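Local coordinates for putative methyl-accepting chemotaxis signal transduction protein (Campylobacter jejuni, PDB 6W3V), which probably senses amino acids such as phenylalanine through a double Cache (dCache) sensor region and passes the signal on to the chemotaxis machinery, at residues A78-L83 with T134-Y139; Q138-Y143 with G158-S163. All blocks are in the same frame, centred on the assembly; numbering follows the deposited sequence.

Contact 1: A78-L83 with T134-Y139; sequences ALNVYL and TVLKQY. With PHE (phenylalanine), chain C.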
loop_
_atom_site.group_PDB
_atom_site.type_symbol
_atom_site.label_atom_id
_atom_site.label_comp_id
_atom_site.label_asym_id
_atom_site.label_seq_id
_atom_site.Cartn_x
_atom_site.Cartn_y
_atom_site.Cartn_z
ATOM N N ALA A 78 -0.835 13.856 2.895
ATOM C CA ALA A 78 -1.796 13.006 2.203
ATOM C C ALA A 78 -2.417 13.781 1.037
ATOM O O ALA A 78 -2.396 15.020 1.006
ATOM C CB ALA A 78 -2.874 12.508 3.130
ATOM N N LEU A 79 -2.981 13.070 0.063
ATOM C CA LEU A 79 -3.608 13.698 -1.085
ATOM C C LEU A 79 -4.985 14.202 -0.709
ATOM O O LEU A 79 -5.345 15.298 -1.082
ATOM C CB LEU A 79 -3.687 12.704 -2.248
ATOM C CG LEU A 79 -4.008 13.361 -3.579
ATOM C CD1 LEU A 79 -2.826 14.252 -4.006
ATOM C CD2 LEU A 79 -4.351 12.340 -4.656
ATOM N N ASN A 80 -5.752 13.373 -0.026
ATOM C CA ASN A 80 -7.117 13.701 0.388
ATOM C C ASN A 80 -7.341 13.053 1.731
ATOM O O ASN A 80 -6.855 11.956 1.967
ATOM C CB ASN A 80 -8.167 13.122 -0.572
ATOM C CG ASN A 80 -8.104 13.645 -1.996
ATOM O OD1 ASN A 80 -8.256 14.853 -2.246
ATOM N ND2 ASN A 80 -7.850 12.736 -2.934
ATOM N N VAL A 81 -8.135 13.709 2.593
ATOM C CA VAL A 81 -8.615 13.149 3.814
ATOM C C VAL A 81 -10.084 13.557 3.923
ATOM O O VAL A 81 -10.410 14.724 3.688
ATOM C CB VAL A 81 -7.825 13.606 5.049
ATOM C CG1 VAL A 81 -8.400 13.092 6.331
ATOM C CG2 VAL A 81 -6.349 13.251 4.932
ATOM N N TYR A 82 -10.971 12.605 4.227
ATOM C CA TYR A 82 -12.379 12.879 4.109
ATOM C C TYR A 82 -13.175 12.028 5.087
ATOM O O TYR A 82 -12.774 10.985 5.555
ATOM C CB TYR A 82 -12.857 12.676 2.668
ATOM C CG TYR A 82 -12.319 11.438 1.967
ATOM C CD1 TYR A 82 -11.098 11.486 1.287
ATOM C CD2 TYR A 82 -12.962 10.214 2.015
ATOM C CE1 TYR A 82 -10.568 10.384 0.681
ATOM C CE2 TYR A 82 -12.423 9.088 1.423
ATOM C CZ TYR A 82 -11.251 9.191 0.684
ATOM O OH TYR A 82 -10.764 8.064 0.084
ATOM N N LEU A 83 -14.401 12.506 5.336
ATOM C CA LEU A 83 -15.372 11.812 6.196
ATOM C C LEU A 83 -16.709 11.738 5.484
ATOM O O LEU A 83 -17.338 12.785 5.238
ATOM C CB LEU A 83 -15.538 12.546 7.532
ATOM C CG LEU A 83 -16.498 11.902 8.542
ATOM C CD1 LEU A 83 -16.014 10.539 9.011
ATOM C CD2 LEU A 83 -16.781 12.806 9.734
ATOM N N THR A 134 -10.629 9.965 -7.979
ATOM C CA THR A 134 -11.457 10.787 -8.848
ATOM C C THR A 134 -11.354 12.285 -8.540
ATOM O O THR A 134 -11.692 13.125 -9.389
ATOM C CB THR A 134 -12.940 10.378 -8.810
ATOM O OG1 THR A 134 -13.403 10.492 -7.469
ATOM C CG2 THR A 134 -13.094 8.935 -9.263
ATOM N N VAL A 135 -10.956 12.622 -7.321
ATOM C CA VAL A 135 -10.884 14.029 -6.926
ATOM C C VAL A 135 -9.678 14.713 -7.613
ATOM O O VAL A 135 -9.824 15.714 -8.312
ATOM C CB VAL A 135 -10.841 14.203 -5.389
ATOM C CG1 VAL A 135 -10.580 15.656 -5.023
ATOM C CG2 VAL A 135 -12.156 13.751 -4.752
ATOM N N LEU A 136 -8.498 14.109 -7.485
ATOM C CA LEU A 136 -7.275 14.743 -7.961
ATOM C C LEU A 136 -6.614 13.936 -9.102
ATOM O O LEU A 136 -5.597 14.349 -9.637
ATOM C CB LEU A 136 -6.296 15.038 -6.803
ATOM C CG LEU A 136 -6.685 16.229 -5.882
ATOM C CD1 LEU A 136 -5.904 16.312 -4.564
ATOM C CD2 LEU A 136 -6.632 17.566 -6.624
ATOM N N LYS A 137 -7.224 12.830 -9.509
ATOM C CA LYS A 137 -6.750 12.028 -10.656
ATOM C C LYS A 137 -5.254 11.688 -10.539
ATOM O O LYS A 137 -4.485 11.899 -11.503
ATOM C CB LYS A 137 -7.087 12.725 -11.965
ATOM C CG LYS A 137 -8.580 12.982 -12.092
ATOM C CD LYS A 137 -9.290 11.789 -12.690
ATOM C CE LYS A 137 -10.752 12.125 -12.948
ATOM N NZ LYS A 137 -11.609 10.918 -12.833
ATOM N N GLN A 138 -4.909 11.160 -9.356
ATOM C CA GLN A 138 -3.655 10.430 -9.115
ATOM C C GLN A 138 -3.945 9.031 -8.597
ATOM O O GLN A 138 -4.916 8.832 -7.872
ATOM C CB GLN A 138 -2.740 11.181 -8.147
ATOM C CG GLN A 138 -2.445 12.593 -8.605
ATOM C CD GLN A 138 -1.578 13.344 -7.643
ATOM O OE1 GLN A 138 -0.788 12.731 -6.933
ATOM N NE2 GLN A 138 -1.775 14.658 -7.550
ATOM N N TYR A 139 -3.040 8.089 -8.825
ATOM C CA TYR A 139 -3.177 6.772 -8.209
ATOM C C TYR A 139 -2.904 6.846 -6.715
ATOM O O TYR A 139 -1.874 7.356 -6.267
ATOM C CB TYR A 139 -2.278 5.760 -8.881
ATOM C CG TYR A 139 -2.795 5.524 -10.273
ATOM C CD1 TYR A 139 -2.355 6.319 -11.329
ATOM C CD2 TYR A 139 -3.728 4.540 -10.532
ATOM C CE1 TYR A 139 -2.899 6.200 -12.573
ATOM C CE2 TYR A 139 -4.252 4.380 -11.811
ATOM C CZ TYR A 139 -3.834 5.230 -12.820
ATOM O OH TYR A 139 -4.318 5.199 -14.108
HETATM N N PHE C . -9.970 8.738 -3.605
HETATM C CA PHE C . -11.417 8.857 -3.309
HETATM C C PHE C . -12.191 8.181 -4.432
HETATM O O PHE C . -11.786 8.334 -5.598
HETATM C CB PHE C . -11.793 10.345 -3.262
HETATM C CG PHE C . -13.208 10.606 -2.928
HETATM C CD1 PHE C . -14.144 10.563 -3.916
HETATM C CD2 PHE C . -13.576 10.938 -1.658
HETATM C CE1 PHE C . -15.458 10.870 -3.650
HETATM C CE2 PHE C . -14.886 11.185 -1.387
HETATM C CZ PHE C . -15.839 11.046 -2.364
HETATM O OXT PHE C . -13.213 7.523 -4.157
#

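Contact 2: Q138-Y143 with G158-S163; sequences QYVITY and GVDIPS. With PHE (phenylalanine), chain C.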
loop_
_atom_site.group_PDB
_atom_site.type_symbol
_atom_site.label_atom_id
_atom_site.label_comp_id
_atom_site.label_asym_id
_atom_site.label_seq_id
_atom_site.Cartn_x
_atom_site.Cartn_y
_atom_site.Cartn_z
ATOM N N GLN A 138 -4.909 11.160 -9.356
ATOM C CA GLN A 138 -3.655 10.430 -9.115
ATOM C C GLN A 138 -3.945 9.031 -8.597
ATOM O O GLN A 138 -4.916 8.832 -7.872
ATOM C CB GLN A 138 -2.740 11.181 -8.147
ATOM C CG GLN A 138 -2.445 12.593 -8.605
ATOM C CD GLN A 138 -1.578 13.344 -7.643
ATOM O OE1 GLN A 138 -0.788 12.731 -6.933
ATOM N NE2 GLN A 138 -1.775 14.658 -7.550
ATOM N N TYR A 139 -3.040 8.089 -8.825
ATOM C CA TYR A 139 -3.177 6.772 -8.209
ATOM C C TYR A 139 -2.904 6.846 -6.715
ATOM O O TYR A 139 -1.874 7.356 -6.267
ATOM C CB TYR A 139 -2.278 5.760 -8.881
ATOM C CG TYR A 139 -2.795 5.524 -10.273
ATOM C CD1 TYR A 139 -2.355 6.319 -11.329
ATOM C CD2 TYR A 139 -3.728 4.540 -10.532
ATOM C CE1 TYR A 139 -2.899 6.200 -12.573
ATOM C CE2 TYR A 139 -4.252 4.380 -11.811
ATOM C CZ TYR A 139 -3.834 5.230 -12.820
ATOM O OH TYR A 139 -4.318 5.199 -14.108
ATOM N N VAL A 140 -3.804 6.235 -5.939
ATOM C CA VAL A 140 -3.752 6.297 -4.496
ATOM C C VAL A 140 -4.020 4.938 -3.901
ATOM O O VAL A 140 -4.607 4.076 -4.543
ATOM C CB VAL A 140 -4.730 7.307 -3.881
ATOM C CG1 VAL A 140 -4.472 8.717 -4.358
ATOM C CG2 VAL A 140 -6.168 6.891 -4.111
ATOM N N ILE A 141 -3.545 4.769 -2.665
ATOM C CA ILE A 141 -3.942 3.715 -1.760
ATOM C C ILE A 141 -4.802 4.417 -0.723
ATOM O O ILE A 141 -4.382 5.421 -0.143
ATOM C CB ILE A 141 -2.766 2.991 -1.124
ATOM C CG1 ILE A 141 -1.994 2.266 -2.214
ATOM C CG2 ILE A 141 -3.197 2.046 -0.031
ATOM C CD1 ILE A 141 -0.571 1.945 -1.796
ATOM N N THR A 142 -5.998 3.886 -0.473
ATOM C CA THR A 142 -6.915 4.493 0.508
ATOM C C THR A 142 -6.999 3.623 1.734
ATOM O O THR A 142 -7.127 2.404 1.647
ATOM C CB THR A 142 -8.306 4.695 -0.102
ATOM O OG1 THR A 142 -8.214 5.618 -1.195
ATOM C CG2 THR A 142 -9.313 5.220 0.915
ATOM N N TYR A 143 -6.908 4.282 2.898
ATOM C CA TYR A 143 -7.110 3.683 4.199
ATOM C C TYR A 143 -8.461 4.224 4.672
ATOM O O TYR A 143 -8.601 5.438 4.826
ATOM C CB TYR A 143 -5.982 4.086 5.134
ATOM C CG TYR A 143 -4.618 3.693 4.609
ATOM C CD1 TYR A 143 -3.977 4.479 3.684
ATOM C CD2 TYR A 143 -4.049 2.494 4.955
ATOM C CE1 TYR A 143 -2.761 4.074 3.130
ATOM C CE2 TYR A 143 -2.827 2.080 4.425
ATOM C CZ TYR A 143 -2.226 2.869 3.480
ATOM O OH TYR A 143 -0.994 2.483 2.963
ATOM N N GLY A 158 -11.713 8.393 5.294
ATOM C CA GLY A 158 -10.778 7.929 4.299
ATOM C C GLY A 158 -9.574 8.818 4.197
ATOM O O GLY A 158 -9.643 10.037 4.349
ATOM N N VAL A 159 -8.440 8.157 3.935
ATOM C CA VAL A 159 -7.144 8.796 3.828
ATOM C C VAL A 159 -6.475 8.273 2.544
ATOM O O VAL A 159 -6.335 7.045 2.381
ATOM C CB VAL A 159 -6.250 8.474 5.030
ATOM C CG1 VAL A 159 -4.836 9.007 4.781
ATOM C CG2 VAL A 159 -6.826 9.008 6.311
ATOM N N ASP A 160 -6.180 9.167 1.607
ATOM C CA ASP A 160 -5.562 8.797 0.312
ATOM C C ASP A 160 -4.090 9.157 0.339
ATOM O O ASP A 160 -3.738 10.339 0.470
ATOM C CB ASP A 160 -6.199 9.561 -0.847
ATOM C CG ASP A 160 -7.667 9.206 -1.099
ATOM O OD1 ASP A 160 -8.164 8.193 -0.549
ATOM O OD2 ASP A 160 -8.263 9.952 -1.906
ATOM N N ILE A 161 -3.260 8.141 0.154
ATOM C CA ILE A 161 -1.827 8.325 0.057
ATOM C C ILE A 161 -1.399 7.963 -1.362
ATOM O O ILE A 161 -1.823 6.928 -1.869
ATOM C CB ILE A 161 -1.096 7.419 1.049
ATOM C CG1 ILE A 161 -1.582 7.618 2.496
ATOM C CG2 ILE A 161 0.415 7.627 0.959
ATOM C CD1 ILE A 161 -1.368 8.994 3.058
ATOM N N PRO A 162 -0.635 8.829 -2.047
ATOM C CA PRO A 162 -0.223 8.469 -3.407
ATOM C C PRO A 162 0.530 7.149 -3.435
ATOM O O PRO A 162 1.410 6.906 -2.610
ATOM C CB PRO A 162 0.681 9.622 -3.801
ATOM C CG PRO A 162 0.186 10.780 -2.977
ATOM C CD PRO A 162 -0.209 10.182 -1.677
ATOM N N SER A 163 0.144 6.258 -4.341
ATOM C CA SER A 163 0.827 4.988 -4.477
ATOM C C SER A 163 2.270 5.205 -4.894
ATOM O O SER A 163 3.144 4.382 -4.535
ATOM C CB SER A 163 0.095 4.037 -5.433
ATOM O OG SER A 163 -0.137 4.686 -6.651
HETATM N N PHE C . -9.970 8.738 -3.605
HETATM C CA PHE C . -11.417 8.857 -3.309
HETATM C C PHE C . -12.191 8.181 -4.432
HETATM O O PHE C . -11.786 8.334 -5.598
HETATM C CB PHE C . -11.793 10.345 -3.262
HETATM C CG PHE C . -13.208 10.606 -2.928
HETATM C CD1 PHE C . -14.144 10.563 -3.916
HETATM C CD2 PHE C . -13.576 10.938 -1.658
HETATM C CE1 PHE C . -15.458 10.870 -3.650
HETATM C CE2 PHE C . -14.886 11.185 -1.387
HETATM C CZ PHE C . -15.839 11.046 -2.364
HETATM O OXT PHE C . -13.213 7.523 -4.157
#

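Contact 1: A78-L83 with T134-Y139
Leu79 and Leu136 meet where the start of strand 80-84 faces the loop that leads into strand 139-149, in the membrane-distal PDC (Cache) module that holds the phenylalanine ligand. The tight part is apolar: Leu79 CG lies 3.6 Å from Leu136 CD1. The isobutyl group of Leu79 reaches the loop because chi1 (-166°) turns CG beside the carbonyl carbon, opposite the nitrogen. Leu79 CD1 comes within 3.7 Å of Gln138 NE2, while Leu79 CD2 packs against the CB atoms of Leu136 and Gln138. The flanking Asn80 amide touches Val135 and Leu136 through OD1, which lies 3.7 Å from Val135 CG1. This OD1 is buried with no polar partner, whereas ND2 is gripped by the carboxylates of Asp160 and Asp133, which probably sets the way the amide is turned. The outer side is looser: the extended chain of exposed Gln138 lays its amide against Leu79, and Leu136 is itself partly exposed. Toward the ligand the segments face each other through phenylalanine. Val135 presents its second methyl, CG2, 3.7 Å from ligand CB, and Thr134 N donates a nearly straight bond (174°) to ligand O. From the strand, Tyr82 offers one ring face, on which the ligand's aromatic ring stands steeply, bringing its CD2 3.6 Å above the plane, over the tyrosine ring centre.

Contact 2: Q138-Y143 with G158-S163
Segments 139-143 and 158-162, parts of the hairpin strands 139-149 and 152-162, run antiparallel with axes 4.5 Å apart and directions 145° from each other; Ile141-Ile161 and Tyr143-Val159 are hydrogen-bonded pairs, Thr142-Asp160 a non-hydrogen-bonded one. Ile141 and Ile161 exchange two nearly straight N-H...O bonds, Ile161 N to Ile141 O measuring 3.0 Å at 178°. The pairing continues past Pro162, where Ser163 N donates to Tyr139 O from above the carbonyl plane. On one face Thr142 and Asp160 lie side by side, pointing the same way. Thr142 OG1, placed beside its own backbone nitrogen (chi1 -63°), donates to Asp160 OD1 over 2.7 Å, from above the carboxylate plane; Tyr131 is the hydroxyl's other partner. Asp160 CB rests 4.0 Å from Val140 CG1. The opposite face is apolar and turned to helix 4-48: Tyr143 CE1 meets Ile161 CG1 at 3.8 Å, while Tyr143 OH bonds Asn36 of that helix. The carboxylate is thus shared out oxygen by oxygen: Asp160 OD1 takes Thr142, while Asp160 OD2 takes, at 2.7 Å, the ligand amino nitrogen N. Together with donors from strand 80-84, these partners would hold the rotation of the group and probably stabilise its negative charge, consistent with a site made to receive the ammonium of an amino acid.

In the fold
Contact 1 and contact 2 have centres about 6 Å apart and converge on the same phenylalanine. Segments 134-139 and 138-143 overlap at Gln138 and Tyr139, while strands 80-84 and 152-162 are neighbours in the antiparallel sheet. Tyr82 joins the two twice: its carbonyl O lies 2.8 Å from Gly158 N, and its OH 2.7 Å from Asp160 OD1. Asp160 of contact 2 binds the ligand's amino nitrogen, whereas the loop of contact 1 holds a carboxylate oxygen and Tyr82 covers the ring. Asp133, Tyr131, Trp115 and Lys113 supply further hydrogen bonds, completing a pocket consistent with amino-acid sensing by a dCache receptor.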